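Local coordinates for protein peptidoglycan hydrolase FlgJ (Sphingomonas sp. A1, PDB 2ZYC) that probably hydrolyses glycosidic bonds of the peptidoglycan layer so that the flagellar rod can be assembled in the periplasm, work assigned to this C-terminal glycoside hydrolase family 73 domain, at residues A[39-42]-A[48-51]; A[52-57]-A[128-133]; A[28-33]-A[97-102]. The protein carries 2 engineered substitutions. All coordinates share one frame; numbering follows the deposited sequence. Where two conformers were deposited one is given.

All three contacts lie in the lysozyme-clan glucosaminidase domain. Contact 3 sits near its middle, about 3 Å from the centre of the chain, and joins helix 24-35 to helix 92-105. Contact 2 is centred about 9 Å from it and ties the loop before strand 65-71 to the loop between helices 118-127 and 136-145. Contact 1 is at the surface, its centre about 15 Å from that of contact 2, within the same long loop. Along the chain the segments run 28-33, 39-42, 48-51, 52-57, 97-102, 128-133, so contacts 2 and 3 interlock. Segment 52-57, through Phe-54 and Asn-55, touches both neighbours and thus links surface loop to helical core.

Contact 1: A[39-42]-A[48-51]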
loop_
_atom_site.group_PDB
_atom_site.type_symbol
_atom_site.label_atom_id
_atom_site.label_comp_id
_atom_site.label_asym_id
_atom_site.label_seq_id
_atom_site.Cartn_x
_atom_site.Cartn_y
_atom_site.Cartn_z
ATOM N N LYS A 39 -5.524 6.942 8.471
ATOM C CA LYS A 39 -6.677 7.755 8.903
ATOM C C LYS A 39 -7.976 7.550 8.107
ATOM O O LYS A 39 -9.070 7.754 8.651
ATOM C CB LYS A 39 -6.315 9.248 8.916
ATOM C CG LYS A 39 -5.366 9.673 10.038
ATOM C CD LYS A 39 -5.061 11.176 9.985
ATOM C CE LYS A 39 -3.883 11.506 9.044
ATOM N NZ LYS A 39 -2.540 11.266 9.677
ATOM N N SER A 40 -7.867 7.163 6.834
ATOM C CA SER A 40 -9.041 7.096 5.946
ATOM C C SER A 40 -9.247 5.744 5.245
ATOM O O SER A 40 -9.665 5.679 4.078
ATOM C CB SER A 40 -9.022 8.238 4.922
ATOM O OG SER A 40 -8.075 7.997 3.899
ATOM N N GLN A 41 -8.974 4.674 5.979
ATOM C CA GLN A 41 -9.181 3.292 5.556
ATOM C C GLN A 41 -10.669 2.982 5.381
ATOM O O GLN A 41 -11.490 3.510 6.132
ATOM C CB GLN A 41 -8.625 2.409 6.665
ATOM C CG GLN A 41 -8.449 0.950 6.348
ATOM C CD GLN A 41 -7.788 0.217 7.499
ATOM O OE1 GLN A 41 -7.207 0.835 8.396
ATOM N NE2 GLN A 41 -7.880 -1.099 7.489
ATOM N N ILE A 42 -11.006 2.105 4.441
ATOM C CA ILE A 42 -12.389 1.659 4.242
ATOM C C ILE A 42 -12.813 0.750 5.400
ATOM O O ILE A 42 -12.053 -0.115 5.820
ATOM C CB ILE A 42 -12.534 0.936 2.883
ATOM C CG1 ILE A 42 -12.265 1.911 1.737
ATOM C CG2 ILE A 42 -13.916 0.308 2.732
ATOM C CD1 ILE A 42 -11.651 1.250 0.502
ATOM N N THR A 48 -15.632 -3.024 12.020
ATOM C CA THR A 48 -14.338 -3.654 11.774
ATOM C C THR A 48 -13.718 -3.017 10.523
ATOM O O THR A 48 -14.432 -2.647 9.595
ATOM C CB THR A 48 -14.424 -5.196 11.629
ATOM O OG1 THR A 48 -15.344 -5.535 10.583
ATOM C CG2 THR A 48 -14.870 -5.846 12.944
ATOM N N PRO A 49 -12.388 -2.845 10.515
ATOM C CA PRO A 49 -11.800 -2.261 9.315
ATOM C C PRO A 49 -11.809 -3.293 8.189
ATOM O O PRO A 49 -11.903 -4.498 8.452
ATOM C CB PRO A 49 -10.364 -1.947 9.745
ATOM C CG PRO A 49 -10.077 -2.882 10.865
ATOM C CD PRO A 49 -11.382 -3.184 11.539
ATOM N N SER A 50 -11.730 -2.818 6.951
ATOM C CA SER A 50 -11.566 -3.704 5.803
ATOM C C SER A 50 -10.146 -4.264 5.744
ATOM O O SER A 50 -9.911 -5.306 5.123
ATOM C CB SER A 50 -11.859 -2.943 4.518
ATOM O OG SER A 50 -10.905 -1.918 4.325
ATOM N N TYR A 51 -9.215 -3.545 6.389
ATOM C CA TYR A 51 -7.769 -3.799 6.339
ATOM C C TYR A 51 -7.213 -3.596 4.926
ATOM O O TYR A 51 -6.052 -3.905 4.653
ATOM C CB TYR A 51 -7.409 -5.188 6.876
ATOM C CG TYR A 51 -7.841 -5.434 8.308
ATOM C CD1 TYR A 51 -7.066 -4.989 9.382
ATOM C CD2 TYR A 51 -9.036 -6.106 8.584
ATOM C CE1 TYR A 51 -7.473 -5.227 10.713
ATOM C CE2 TYR A 51 -9.451 -6.343 9.900
ATOM C CZ TYR A 51 -8.667 -5.904 10.952
ATOM O OH TYR A 51 -9.098 -6.137 12.248
#
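The long loop between helix 24-35 and strand 65-71 doubles back on itself here, and the carbonyl of Ile-42 holds the reversal closed by accepting two bonds from Ser-50. The backbone N of Ser-50 reaches Ile-42 O at 2.9 Å, with an N-H...O angle of 158°. From the same residue, OG donates to Ile-42 O over only 2.6 Å, but it comes from above the carbonyl plane. The torsion of Ser-50 explains this double grip: OG stands between its own backbone N and carbonyl carbon (chi1 65°), which brings hydroxyl and amide to bear on one oxygen. Ser-50 OG also passes 3.6 Å from Ile-42 CB, while the rest of the isoleucine leads off to Val-67 and Ala-69 of strand 65-71. Beside this pair, the extended side chain of Gln-41 runs across Pro-49, its CD 4.0 Å from Pro-49 CB. Its OE1 is engaged by Tyr-92 OH; the amide nitrogen, modelled in one of two deposited conformers, sits doubtfully close to the backbone of Tyr-51. Pro-49 CG in turn lies over one face of the Tyr-51 ring, toward its rim. Because Ser-50 OG gives its proton to Ile-42 and also accepts from the backbone N of Asn-52, the hydroxyl of this buried serine is used as donor and acceptor at once, which probably fixes its rotation.

Contact 2: A[52-57]-A[128-133]; sequences NLFNIK and GGYATD
The Tyr-130 and Phe-54 rings do not touch; the tyrosine hydroxyl lies near the plane of the Phe-54 ring, off its edge, and contacts the phenylalanine at its carbonyl O and CB, while Phe-54 O and Ile-56 CD1 both lie at the rim of the tyrosine. Over one face of Tyr-130 sits the amide nitrogen of Gln-30, its NE2 3.3 Å from Tyr-130 CE2. The Phe-54 ring is stacked with Tyr-99, its CG 3.6 Å from Tyr-99 CD1, and makes an edge-to-face contact with Phe-96. The contact joins a type I beta turn, Asn-52 to Asn-55, to the loop that leaves helix 118-127 through a Schellman motif ending at Gly-129, in the lysozyme-like fold of the domain. The first torsion of Tyr-130 (chi1 171°) turns its ring away from the backbone N and carries it across the gap between the loops, whose nearest CA atoms, those of Ile-56 and Tyr-130, are 8.7 Å apart. At its tip Tyr-130 OH donates to Phe-54 O, 2.6 Å away, from a position tilted 32° out of the carbonyl plane. At the ring's edge Ile-56 crosses the tyrosine at about a right angle and sets CD1 3.7 Å from Tyr-130 CE1. A phenylalanine in place of Tyr-130 would probably leave the Phe-54 carbonyl without this donor and the two loops joined here mainly by the Ile-56 CD1 packing. The receiving loop is itself braced by the Asn-52 amide, which brackets Ile-56 on the backbone: Ile-56 N donates to Asn-52 OD1 at 2.9 Å, and Asn-52 ND2, whose partner lies in its amide plane, returns a bond to Ile-56 O at 2.9 Å.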
loop_
_atom_site.group_PDB
_atom_site.type_symbol
_atom_site.label_atom_id
_atom_site.label_comp_id
_atom_site.label_asym_id
_atom_site.label_seq_id
_atom_site.Cartn_x
_atom_site.Cartn_y
_atom_site.Cartn_z
ATOM N N ASN A 52 -8.051 -3.051 4.046
ATOM C CA ASN A 52 -7.728 -2.884 2.629
ATOM C C ASN A 52 -6.960 -1.579 2.436
ATOM O O ASN A 52 -7.481 -0.594 1.898
ATOM C CB ASN A 52 -9.021 -2.913 1.798
ATOM C CG ASN A 52 -8.763 -2.979 0.298
ATOM O OD1 ASN A 52 -7.631 -2.802 -0.164
ATOM N ND2 ASN A 52 -9.824 -3.229 -0.469
ATOM N N LEU A 53 -5.707 -1.596 2.885
ATOM C CA LEU A 53 -4.854 -0.412 2.876
ATOM C C LEU A 53 -4.532 0.091 1.474
ATOM O O LEU A 53 -4.266 1.274 1.287
ATOM C CB LEU A 53 -3.557 -0.683 3.643
ATOM C CG LEU A 53 -3.702 -0.897 5.153
ATOM C CD1 LEU A 53 -2.330 -0.976 5.800
ATOM C CD2 LEU A 53 -4.523 0.216 5.788
ATOM N N PHE A 54 -4.577 -0.809 0.491
ATOM C CA PHE A 54 -4.246 -0.446 -0.890
ATOM C C PHE A 54 -5.460 -0.079 -1.759
ATOM O O PHE A 54 -5.317 0.176 -2.954
ATOM C CB PHE A 54 -3.362 -1.523 -1.535
ATOM C CG PHE A 54 -2.013 -1.651 -0.876
ATOM C CD1 PHE A 54 -0.993 -0.745 -1.168
ATOM C CD2 PHE A 54 -1.773 -2.655 0.060
ATOM C CE1 PHE A 54 0.253 -0.855 -0.542
ATOM C CE2 PHE A 54 -0.527 -2.776 0.680
ATOM C CZ PHE A 54 0.484 -1.867 0.368
ATOM N N ASN A 55 -6.638 -0.024 -1.127
ATOM C CA ASN A 55 -7.875 0.401 -1.787
ATOM C C ASN A 55 -8.218 -0.466 -3.016
ATOM O O ASN A 55 -8.713 0.037 -4.023
ATOM C CB ASN A 55 -7.782 1.885 -2.165
ATOM C CG ASN A 55 -7.876 2.802 -0.966
ATOM O OD1 ASN A 55 -8.621 2.530 -0.018
ATOM N ND2 ASN A 55 -7.133 3.910 -1.003
ATOM N N ILE A 56 -7.951 -1.763 -2.901
ATOM C CA ILE A 56 -8.139 -2.697 -4.017
ATOM C C ILE A 56 -9.613 -3.034 -4.227
ATOM O O ILE A 56 -10.292 -3.511 -3.315
ATOM C CB ILE A 56 -7.323 -3.995 -3.846
ATOM C CG1 ILE A 56 -5.834 -3.705 -3.592
ATOM C CG2 ILE A 56 -7.508 -4.916 -5.075
ATOM C CD1 ILE A 56 -5.148 -2.857 -4.659
ATOM N N LYS A 57 -10.090 -2.793 -5.447
ATOM C CA LYS A 57 -11.468 -3.105 -5.827
ATOM C C LYS A 57 -11.723 -4.610 -5.849
ATOM O O LYS A 57 -10.830 -5.411 -6.177
ATOM C CB LYS A 57 -11.812 -2.505 -7.199
ATOM C CG LYS A 57 -11.667 -0.988 -7.317
ATOM C CD LYS A 57 -11.820 -0.566 -8.790
ATOM C CE LYS A 57 -11.652 0.923 -8.975
ATOM N NZ LYS A 57 -11.789 1.310 -10.414
ATOM N N GLY A 128 0.852 -0.712 -14.815
ATOM C CA GLY A 128 0.034 -1.874 -14.528
ATOM C C GLY A 128 -1.438 -1.553 -14.343
ATOM O O GLY A 128 -2.253 -2.462 -14.287
ATOM N N GLY A 129 -1.771 -0.264 -14.245
ATOM C CA GLY A 129 -3.149 0.175 -14.021
ATOM C C GLY A 129 -3.572 0.221 -12.562
ATOM O O GLY A 129 -4.767 0.129 -12.245
ATOM N N TYR A 130 -2.612 0.371 -11.655
ATOM C CA TYR A 130 -2.975 0.449 -10.243
ATOM C C TYR A 130 -3.861 1.670 -10.002
ATOM O O TYR A 130 -4.893 1.578 -9.318
ATOM C CB TYR A 130 -1.743 0.459 -9.313
ATOM C CG TYR A 130 -2.158 0.756 -7.895
ATOM C CD1 TYR A 130 -2.713 -0.241 -7.095
ATOM C CD2 TYR A 130 -2.060 2.048 -7.376
ATOM C CE1 TYR A 130 -3.140 0.036 -5.804
ATOM C CE2 TYR A 130 -2.489 2.334 -6.087
ATOM C CZ TYR A 130 -3.015 1.320 -5.311
ATOM O OH TYR A 130 -3.452 1.599 -4.046
ATOM N N ALA A 131 -3.447 2.801 -10.577
ATOM C CA ALA A 131 -4.177 4.067 -10.545
ATOM C C ALA A 131 -3.854 4.813 -11.831
ATOM O O ALA A 131 -2.775 4.626 -12.391
ATOM C CB ALA A 131 -3.752 4.907 -9.353
ATOM N N THR A 132 -4.780 5.659 -12.283
ATOM C CA THR A 132 -4.615 6.385 -13.552
ATOM C C THR A 132 -4.253 7.880 -13.447
ATOM O O THR A 132 -3.894 8.493 -14.455
ATOM C CB THR A 132 -5.846 6.210 -14.464
ATOM O OG1 THR A 132 -7.017 6.680 -13.779
ATOM C CG2 THR A 132 -6.025 4.739 -14.829
ATOM N N ASP A 133 -4.347 8.463 -12.248
ATOM C CA ASP A 133 -3.968 9.870 -12.024
ATOM C C ASP A 133 -2.593 10.141 -12.618
ATOM O O ASP A 133 -1.636 9.466 -12.246
ATOM C CB ASP A 133 -3.951 10.200 -10.516
ATOM C CG ASP A 133 -3.478 11.632 -10.219
ATOM O OD1 ASP A 133 -3.749 12.556 -11.015
ATOM O OD2 ASP A 133 -2.841 11.844 -9.164
#

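Contact 3: A[28-33]-A[97-102]; sequences VAQAAL and QDYADL
Gln-30 of helix 24-35 and Tyr-99 of helix 92-105 reach for each other across the buried middle of the domain and meet at their polar ends. From Gln-30 CB, which is directed at the other helix, the chain continues to CG anti to the backbone N (chi1 -168°) and then stays extended, carrying the amide well clear of its own helix. The amide carbon CD comes to 3.7 Å from Tyr-99 OH. One branch, Gln-30 OE1, accepts a weak hydrogen bond from Tyr-99 OH at 2.7 Å and lies 3.5 Å from Tyr-99 CZ. The other branch, Gln-30 NE2, is 4.0 Å from the same hydroxyl and instead has a weak bond to Tyr-136 OH. Amide and ring are turned steeply against each other, their planes 77° apart, and the two side chains approach at a slant. Tyr-99 was deposited in two conformers, so the fine geometry of its hydroxyl carries some doubt. Apolar residues of helix 118-127, Phe-121 and Leu-125, touch both side chains, and Leu-140 of helix 136-145 touches the glutamine. The weak bond gives Gln-30 OE1 and Tyr-99 OH a partner in the buried interior, among aromatic and aliphatic side chains. Such packing of several helices around one central helix, here with 24-35 in the middle position, is in keeping with the mainly helical core of the lysozyme clan.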
loop_
_atom_site.group_PDB
_atom_site.type_symbol
_atom_site.label_atom_id
_atom_site.label_comp_id
_atom_site.label_asym_id
_atom_site.label_seq_id
_atom_site.Cartn_x
_atom_site.Cartn_y
_atom_site.Cartn_z
ATOM N N VAL A 28 5.168 0.661 2.420
ATOM C CA VAL A 28 4.688 1.466 3.553
ATOM C C VAL A 28 4.211 2.829 3.049
ATOM O O VAL A 28 3.133 3.299 3.429
ATOM C CB VAL A 28 5.779 1.666 4.634
ATOM C CG1 VAL A 28 5.279 2.626 5.738
ATOM C CG2 VAL A 28 6.206 0.312 5.234
ATOM N N ALA A 29 5.018 3.447 2.185
ATOM C CA ALA A 29 4.681 4.739 1.597
ATOM C C ALA A 29 3.380 4.653 0.825
ATOM O O ALA A 29 2.497 5.504 0.982
ATOM C CB ALA A 29 5.802 5.233 0.698
ATOM N N GLN A 30 3.250 3.609 0.010
ATOM C CA GLN A 30 2.062 3.466 -0.820
ATOM C C GLN A 30 0.790 3.332 0.021
ATOM O O GLN A 30 -0.228 3.989 -0.264
ATOM C CB GLN A 30 2.199 2.298 -1.785
ATOM C CG GLN A 30 1.105 2.321 -2.861
ATOM C CD GLN A 30 1.125 1.107 -3.750
ATOM O OE1 GLN A 30 1.926 0.192 -3.557
ATOM N NE2 GLN A 30 0.236 1.090 -4.745
ATOM N N ALA A 31 0.863 2.499 1.054
ATOM C CA ALA A 31 -0.258 2.299 1.978
ATOM C C ALA A 31 -0.609 3.605 2.706
ATOM O O ALA A 31 -1.787 3.922 2.884
ATOM C CB ALA A 31 0.068 1.203 2.963
ATOM N N ALA A 32 0.419 4.344 3.115
ATOM C CA ALA A 32 0.257 5.656 3.749
ATOM C C ALA A 32 -0.458 6.656 2.834
ATOM O O ALA A 32 -1.361 7.372 3.270
ATOM C CB ALA A 32 1.607 6.214 4.168
ATOM N N LEU A 33 -0.039 6.715 1.574
ATOM C CA LEU A 33 -0.658 7.624 0.616
ATOM C C LEU A 33 -2.134 7.260 0.424
ATOM O O LEU A 33 -3.011 8.140 0.409
ATOM C CB LEU A 33 0.086 7.577 -0.723
ATOM C CG LEU A 33 -0.464 8.487 -1.834
ATOM C CD1 LEU A 33 -0.436 9.950 -1.393
ATOM C CD2 LEU A 33 0.341 8.298 -3.108
ATOM N N GLN A 97 -0.683 -9.862 1.803
ATOM C CA GLN A 97 -0.523 -11.122 1.065
ATOM C C GLN A 97 -1.273 -11.054 -0.267
ATOM O O GLN A 97 -0.763 -11.477 -1.305
ATOM C CB GLN A 97 -1.012 -12.318 1.900
ATOM C CG GLN A 97 -0.111 -12.662 3.101
ATOM C CD GLN A 97 -0.684 -13.731 4.031
ATOM O OE1 GLN A 97 -1.878 -14.034 4.011
ATOM N NE2 GLN A 97 0.179 -14.295 4.871
ATOM N N ASP A 98 -2.493 -10.519 -0.225
ATOM C CA ASP A 98 -3.312 -10.385 -1.438
ATOM C C ASP A 98 -2.680 -9.393 -2.422
ATOM O O ASP A 98 -2.673 -9.627 -3.632
ATOM C CB ASP A 98 -4.749 -9.992 -1.092
ATOM C CG ASP A 98 -5.686 -10.088 -2.291
ATOM O OD1 ASP A 98 -5.598 -11.081 -3.055
ATOM O OD2 ASP A 98 -6.503 -9.161 -2.466
ATOM N N TYR A 99 -2.130 -8.300 -1.893
ATOM C CA TYR A 99 -1.396 -7.310 -2.686
ATOM C C TYR A 99 -0.175 -7.958 -3.342
ATOM O O TYR A 99 0.102 -7.763 -4.531
ATOM C CB TYR A 99 -0.942 -6.148 -1.789
ATOM C CG TYR A 99 -0.048 -5.136 -2.476
ATOM C CD1 TYR A 99 -0.592 -4.022 -3.110
ATOM C CD2 TYR A 99 1.340 -5.294 -2.495
ATOM C CE1 TYR A 99 0.215 -3.086 -3.744
ATOM C CE2 TYR A 99 2.159 -4.360 -3.138
ATOM C CZ TYR A 99 1.585 -3.261 -3.755
ATOM O OH TYR A 99 2.371 -2.331 -4.392
ATOM N N ALA A 100 0.559 -8.733 -2.549
ATOM C CA ALA A 100 1.766 -9.426 -3.031
ATOM C C ALA A 100 1.442 -10.396 -4.170
ATOM O O ALA A 100 2.194 -10.513 -5.132
ATOM C CB ALA A 100 2.439 -10.164 -1.899
ATOM N N ASP A 101 0.319 -11.093 -4.039
ATOM C CA ASP A 101 -0.159 -12.007 -5.078
ATOM C C ASP A 101 -0.457 -11.243 -6.373
ATOM O O ASP A 101 0.013 -11.619 -7.450
ATOM C CB ASP A 101 -1.403 -12.753 -4.571
ATOM C CG ASP A 101 -1.960 -13.748 -5.590
ATOM O OD1 ASP A 101 -1.168 -14.416 -6.305
ATOM O OD2 ASP A 101 -3.203 -13.861 -5.670
ATOM N N LEU A 102 -1.222 -10.160 -6.254
ATOM C CA LEU A 102 -1.598 -9.342 -7.402
ATOM C C LEU A 102 -0.391 -8.757 -8.136
ATOM O O LEU A 102 -0.238 -8.941 -9.342
ATOM C CB LEU A 102 -2.550 -8.217 -6.984
ATOM C CG LEU A 102 -3.002 -7.309 -8.138
ATOM C CD1 LEU A 102 -3.819 -8.080 -9.180
ATOM C CD2 LEU A 102 -3.768 -6.113 -7.610
#